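PDB 3MFQ: high-affinity zinc uptake system protein znuA from Streptococcus suis, which binds zinc and probably delivers it, as the substrate-binding component of a metal-uptake system, to a membrane transporter. Local coordinates for residues A150-E153 with K154-V158; S194-N198 with S199-E203. One frame throughout, in Å; residues are numbered along the deposited sequence.

Contact 1 (A150-E153 with K154-V158)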
ATOM      1  N   ALA A 150      15.284  -8.607   3.656  1.00 61.18           N
ATOM      2  CA  ALA A 150      15.882  -9.913   3.905  1.00 60.29           C
ATOM      3  C   ALA A 150      14.929 -10.791   4.707  1.00 61.29           C
ATOM      4  O   ALA A 150      14.868 -12.002   4.504  1.00 65.18           O
ATOM      5  CB  ALA A 150      17.205  -9.758   4.633  1.00 57.00           C
ATOM      6  N   TRP A 151      14.183 -10.169   5.613  1.00 44.26           N
ATOM      7  CA  TRP A 151      13.228 -10.882   6.452  1.00 43.12           C
ATOM      8  C   TRP A 151      12.102 -11.468   5.614  1.00 46.76           C
ATOM      9  O   TRP A 151      11.742 -12.634   5.768  1.00 48.91           O
ATOM     10  CB  TRP A 151      12.653  -9.939   7.509  1.00 43.70           C
ATOM     11  CG  TRP A 151      11.704 -10.593   8.469  1.00 45.65           C
ATOM     12  CD1 TRP A 151      12.017 -11.167   9.667  1.00 45.37           C
ATOM     13  CD2 TRP A 151      10.287 -10.730   8.318  1.00 44.90           C
ATOM     14  NE1 TRP A 151      10.884 -11.655  10.270  1.00 47.38           N
ATOM     15  CE2 TRP A 151       9.808 -11.401   9.461  1.00 45.44           C
ATOM     16  CE3 TRP A 151       9.376 -10.354   7.327  1.00 43.94           C
ATOM     17  CZ2 TRP A 151       8.460 -11.702   9.640  1.00 44.62           C
ATOM     18  CZ3 TRP A 151       8.039 -10.653   7.506  1.00 45.10           C
ATOM     19  CH2 TRP A 151       7.594 -11.321   8.653  1.00 45.27           C
ATOM     20  N   VAL A 152      11.544 -10.648   4.728  1.00 54.73           N
ATOM     21  CA  VAL A 152      10.448 -11.076   3.869  1.00 53.35           C
ATOM     22  C   VAL A 152      10.876 -12.244   2.994  1.00 54.62           C
ATOM     23  O   VAL A 152      10.151 -13.228   2.857  1.00 54.27           O
ATOM     24  CB  VAL A 152       9.965  -9.933   2.960  1.00 50.43           C
ATOM     25  CG1 VAL A 152       8.834 -10.413   2.071  1.00 50.36           C
ATOM     26  CG2 VAL A 152       9.525  -8.746   3.796  1.00 51.19           C
ATOM     27  N   GLU A 153      12.062 -12.123   2.407  1.00 83.82           N
ATOM     28  CA  GLU A 153      12.622 -13.176   1.568  1.00 88.23           C
ATOM     29  C   GLU A 153      12.707 -14.506   2.309  1.00 84.97           C
ATOM     30  O   GLU A 153      12.121 -15.500   1.884  1.00 85.88           O
ATOM     31  CB  GLU A 153      14.008 -12.774   1.056  1.00 90.08           C
ATOM     32  CG  GLU A 153      13.994 -11.763  -0.085  1.00 89.99           C
ATOM     33  CD  GLU A 153      13.556 -12.375  -1.409  1.00100.26           C
ATOM     34  OE1 GLU A 153      13.150 -13.558  -1.421  1.00101.40           O
ATOM     35  OE2 GLU A 153      13.620 -11.670  -2.440  1.00102.08           O
ATOM     36  N   LYS A 154      13.444 -14.521   3.413  1.00 55.27           N
ATOM     37  CA  LYS A 154      13.588 -15.732   4.209  1.00 56.33           C
ATOM     38  C   LYS A 154      12.219 -16.244   4.634  1.00 54.42           C
ATOM     39  O   LYS A 154      11.984 -17.450   4.693  1.00 56.25           O
ATOM     40  CB  LYS A 154      14.467 -15.470   5.436  1.00 57.07           C
ATOM     41  CG  LYS A 154      14.625 -16.667   6.370  1.00 63.30           C
ATOM     42  CD  LYS A 154      15.778 -16.470   7.351  1.00 70.86           C
ATOM     43  CE  LYS A 154      17.121 -16.386   6.632  1.00 70.08           C
ATOM     44  NZ  LYS A 154      18.211 -15.886   7.520  1.00 76.17           N
ATOM     45  N   GLU A 155      11.314 -15.315   4.918  1.00 53.75           N
ATOM     46  CA  GLU A 155       9.987 -15.667   5.399  1.00 52.59           C
ATOM     47  C   GLU A 155       9.154 -16.327   4.301  1.00 54.40           C
ATOM     48  O   GLU A 155       8.466 -17.320   4.540  1.00 53.14           O
ATOM     49  CB  GLU A 155       9.275 -14.423   5.935  1.00 51.27           C
ATOM     50  CG  GLU A 155       8.131 -14.715   6.895  1.00 52.29           C
ATOM     51  CD  GLU A 155       8.607 -15.112   8.280  1.00 53.60           C
ATOM     52  OE1 GLU A 155       9.820 -14.997   8.555  1.00 52.49           O
ATOM     53  OE2 GLU A 155       7.763 -15.535   9.098  1.00 56.69           O
ATOM     54  N   LEU A 156       9.228 -15.776   3.094  1.00 57.42           N
ATOM     55  CA  LEU A 156       8.447 -16.272   1.963  1.00 53.82           C
ATOM     56  C   LEU A 156       9.006 -17.562   1.374  1.00 53.27           C
ATOM     57  O   LEU A 156       8.269 -18.353   0.786  1.00 50.01           O
ATOM     58  CB  LEU A 156       8.371 -15.204   0.871  1.00 51.78           C
ATOM     59  CG  LEU A 156       7.125 -14.320   0.841  1.00 52.01           C
ATOM     60  CD1 LEU A 156       6.594 -14.070   2.239  1.00 51.37           C
ATOM     61  CD2 LEU A 156       7.418 -13.012   0.122  1.00 53.35           C
ATOM     62  N   SER A 157      10.310 -17.764   1.535  1.00 58.48           N
ATOM     63  CA  SER A 157      11.000 -18.905   0.940  1.00 59.65           C
ATOM     64  C   SER A 157      10.422 -20.239   1.395  1.00 57.46           C
ATOM     65  O   SER A 157      10.835 -21.295   0.921  1.00 59.17           O
ATOM     66  CB  SER A 157      12.490 -18.861   1.279  1.00 57.54           C
ATOM     67  OG  SER A 157      12.702 -19.167   2.646  1.00 60.58           O
ATOM     68  N   VAL A 158       9.470 -20.188   2.318  1.00 56.58           N
ATOM     69  CA  VAL A 158       8.867 -21.399   2.851  1.00 56.59           C
ATOM     70  C   VAL A 158       7.622 -21.799   2.061  1.00 58.59           C
ATOM     71  O   VAL A 158       7.062 -22.874   2.272  1.00 60.90           O
ATOM     72  CB  VAL A 158       8.507 -21.237   4.340  1.00 60.08           C
ATOM     73  CG1 VAL A 158       7.014 -20.978   4.506  1.00 56.43           C
ATOM     74  CG2 VAL A 158       8.932 -22.468   5.125  1.00 62.55           C
TER
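Trp-151 and Glu-155, one turn apart on the long helix 131-156, make a local i to i+4 contact in the last turns of that helix. The carboxylate of Glu-155 is stacked on one face of the indole, the two planes only 9° apart, with CD 3.7 Å from CZ2 of Trp-151. Behind it CG of Glu-155 makes a CH-pi contact, 4.1 Å from the centroid of the six-membered ring. With CG of Glu-155 anti to the backbone N, the bend at chi2 (76°) brings CD over the ring, and chi3 near zero (9°) turns the carboxylate nearly parallel to it. Lys-271 makes a cation-pi contact with the same indole. Val-152 and Leu-156 run side by side and meet CG1 to CD2 at 3.5 Å; both are buried, against Val-274 of helix 266-281 and Tyr-180. In the backbone, Leu-156 N bonds to Val-152 O at 2.7 Å. Near the turn that follows, Ser-157 N reaches Glu-153 O at 2.9 Å, while Ser-157 OG bonds to Lys-154 O from above the carbonyl plane at 2.8 Å. The end of the helix is amphipathic, its apolar side, Val-152 and Leu-156, packed on the C-terminal helix.

Contact 2 (S194-N198 with S199-E203)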
ATOM      1  N   SER A 194     -14.303   1.529  -9.095  1.00 59.54           N
ATOM      2  CA  SER A 194     -15.028   0.927 -10.208  1.00 62.92           C
ATOM      3  C   SER A 194     -15.861  -0.245  -9.716  1.00 68.09           C
ATOM      4  O   SER A 194     -15.568  -0.831  -8.674  1.00 67.82           O
ATOM      5  CB  SER A 194     -14.061   0.452 -11.296  1.00 61.89           C
ATOM      6  OG  SER A 194     -13.601  -0.862 -11.019  1.00 61.59           O
ATOM      7  N   GLU A 195     -16.899  -0.585 -10.469  1.00 71.19           N
ATOM      8  CA  GLU A 195     -17.756  -1.707 -10.117  1.00 71.79           C
ATOM      9  C   GLU A 195     -17.031  -3.030 -10.324  1.00 67.95           C
ATOM     10  O   GLU A 195     -16.298  -3.202 -11.299  1.00 66.31           O
ATOM     11  CB  GLU A 195     -19.050  -1.680 -10.933  1.00 80.38           C
ATOM     12  CG  GLU A 195     -18.846  -1.519 -12.435  1.00 85.60           C
ATOM     13  CD  GLU A 195     -18.842  -0.066 -12.880  1.00 86.94           C
ATOM     14  OE1 GLU A 195     -19.923   0.450 -13.234  1.00 90.08           O
ATOM     15  OE2 GLU A 195     -17.760   0.561 -12.881  1.00 82.96           O
ATOM     16  N   VAL A 196     -17.234  -3.964  -9.401  1.00154.08           N
ATOM     17  CA  VAL A 196     -16.605  -5.274  -9.495  1.00148.73           C
ATOM     18  C   VAL A 196     -17.212  -6.085 -10.640  1.00147.96           C
ATOM     19  O   VAL A 196     -18.247  -6.732 -10.481  1.00150.09           O
ATOM     20  CB  VAL A 196     -16.709  -6.050  -8.162  1.00150.11           C
ATOM     21  CG1 VAL A 196     -18.148  -6.067  -7.650  1.00160.15           C
ATOM     22  CG2 VAL A 196     -16.163  -7.460  -8.317  1.00143.91           C
ATOM     23  N   ALA A 197     -16.560  -6.033 -11.798  1.00 57.54           N
ATOM     24  CA  ALA A 197     -17.044  -6.720 -12.992  1.00 50.89           C
ATOM     25  C   ALA A 197     -17.272  -8.203 -12.722  1.00 47.61           C
ATOM     26  O   ALA A 197     -16.381  -8.898 -12.230  1.00 48.34           O
ATOM     27  CB  ALA A 197     -16.065  -6.534 -14.136  1.00 48.88           C
ATOM     28  N   ASN A 198     -18.469  -8.682 -13.040  1.00 58.91           N
ATOM     29  CA  ASN A 198     -18.801 -10.076 -12.794  1.00 58.64           C
ATOM     30  C   ASN A 198     -17.984 -11.001 -13.685  1.00 57.11           C
ATOM     31  O   ASN A 198     -17.867 -12.193 -13.411  1.00 58.67           O
ATOM     32  CB  ASN A 198     -20.295 -10.324 -13.001  1.00 53.85           C
ATOM     33  CG  ASN A 198     -20.770 -11.586 -12.316  1.00 55.81           C
ATOM     34  OD1 ASN A 198     -20.326 -11.906 -11.214  1.00 54.53           O
ATOM     35  ND2 ASN A 198     -21.675 -12.310 -12.961  1.00 61.21           N
ATOM     36  N   SER A 199     -17.416 -10.443 -14.749  1.00 64.53           N
ATOM     37  CA  SER A 199     -16.600 -11.218 -15.674  1.00 63.23           C
ATOM     38  C   SER A 199     -15.178 -11.378 -15.147  1.00 64.94           C
ATOM     39  O   SER A 199     -14.480 -12.328 -15.499  1.00 67.11           O
ATOM     40  CB  SER A 199     -16.575 -10.563 -17.055  1.00 65.01           C
ATOM     41  OG  SER A 199     -15.844  -9.351 -17.029  1.00 67.94           O
ATOM     42  N   ASP A 200     -14.749 -10.444 -14.305  1.00 48.31           N
ATOM     43  CA  ASP A 200     -13.437 -10.538 -13.676  1.00 45.48           C
ATOM     44  C   ASP A 200     -13.506 -11.436 -12.452  1.00 46.24           C
ATOM     45  O   ASP A 200     -12.512 -12.030 -12.042  1.00 46.61           O
ATOM     46  CB  ASP A 200     -12.927  -9.154 -13.289  1.00 45.53           C
ATOM     47  CG  ASP A 200     -12.594  -8.306 -14.491  1.00 47.16           C
ATOM     48  OD1 ASP A 200     -12.593  -8.852 -15.611  1.00 46.35           O
ATOM     49  OD2 ASP A 200     -12.334  -7.097 -14.318  1.00 52.05           O
ATOM     50  N   MET A 201     -14.694 -11.517 -11.866  1.00 49.66           N
ATOM     51  CA  MET A 201     -14.940 -12.452 -10.783  1.00 51.69           C
ATOM     52  C   MET A 201     -14.727 -13.869 -11.293  1.00 51.49           C
ATOM     53  O   MET A 201     -13.971 -14.645 -10.707  1.00 50.06           O
ATOM     54  CB  MET A 201     -16.365 -12.288 -10.260  1.00 52.91           C
ATOM     55  CG  MET A 201     -16.615 -10.948  -9.599  1.00 55.33           C
ATOM     56  SD  MET A 201     -15.910 -10.879  -7.944  1.00 64.72           S
ATOM     57  CE  MET A 201     -17.074 -11.900  -7.046  1.00 55.73           C
ATOM     58  N   ILE A 202     -15.393 -14.192 -12.398  1.00 61.48           N
ATOM     59  CA  ILE A 202     -15.296 -15.510 -13.016  1.00 60.06           C
ATOM     60  C   ILE A 202     -13.875 -15.790 -13.471  1.00 57.51           C
ATOM     61  O   ILE A 202     -13.331 -16.863 -13.217  1.00 59.19           O
ATOM     62  CB  ILE A 202     -16.211 -15.612 -14.241  1.00 61.34           C
ATOM     63  CG1 ILE A 202     -17.647 -15.240 -13.867  1.00 65.30           C
ATOM     64  CG2 ILE A 202     -16.145 -17.011 -14.831  1.00 63.46           C
ATOM     65  CD1 ILE A 202     -18.566 -15.082 -15.059  1.00 69.92           C
ATOM     66  N   GLU A 203     -13.290 -14.818 -14.160  1.00 43.77           N
ATOM     67  CA  GLU A 203     -11.899 -14.895 -14.575  1.00 44.52           C
ATOM     68  C   GLU A 203     -11.053 -15.384 -13.412  1.00 43.01           C
ATOM     69  O   GLU A 203     -10.226 -16.281 -13.561  1.00 42.39           O
ATOM     70  CB  GLU A 203     -11.413 -13.515 -15.015  1.00 47.57           C
ATOM     71  CG  GLU A 203     -10.988 -13.425 -16.469  1.00 55.35           C
ATOM     72  CD  GLU A 203      -9.642 -14.074 -16.724  1.00 69.71           C
ATOM     73  OE1 GLU A 203      -8.868 -13.527 -17.539  1.00 75.58           O
ATOM     74  OE2 GLU A 203      -9.356 -15.124 -16.108  1.00 67.58           O
TER
HETATM   75  O   HOH W   1     -13.672  -6.074 -12.184  1.00 35.28           O
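Val-196 and Met-201 cross obliquely where the loop enters helix 198-211, CG2 of the valine 3.4 Å from SD of the methionine. CG of Met-201 is anti to its own carbonyl carbon (chi1 -66°), and from there the bend at chi2 carries SD to the valine methyl. On the way CG passes 3.3 Å from Ala-197 O. Val-196 is poorly ordered, so the fine detail of this apolar touch deserves some caution. Asn-198 lies at about a right angle to Met-201, with its OD1 looking across at CB of the methionine from a loose 4.1 Å. At the N-cap position sits Ala-197, which has no polar side chain to offer the first turn. Its carbonyl accepts the first helical bond, from Met-201 N at 3.1 Å, and a weak one from Asp-200 N. One water bridges the two segments: it accepts from Ala-197 N at 2.9 Å and donates to Asp-200 OD2 at 2.7 Å, tying the acid to the backbone of the N-cap residue, whose CB lies beside the carboxylate. Further on, CG1 of Ile-202 lies against Asn-198 O, the acceptor of a weak bond from Ile-202 N. The whole cap is at the surface, between the loop that follows strand 183-185 and helix 198-211, with Met-201 also touching Pro-187 of that loop.

Overall arrangement
Both contacts are local and lie near a helix end, but at different ends: contact 1 in the closing turns of helix 131-156, contact 2 in the opening turn of helix 198-211. They share no element, and their centres are 32 Å apart. Contact 1 is partly buried, its valine and leucine packed inward, and it works through an acid laid on an aromatic ring above regular helical bonds. Contact 2 is a surface contact with no buried residue; there a water bridge and one backbone carbonyl do much of the work, beside a slight valine-methionine touch. Neither supplies a zinc ligand; the side chain of Val-196 is about 14 Å from the bound metal.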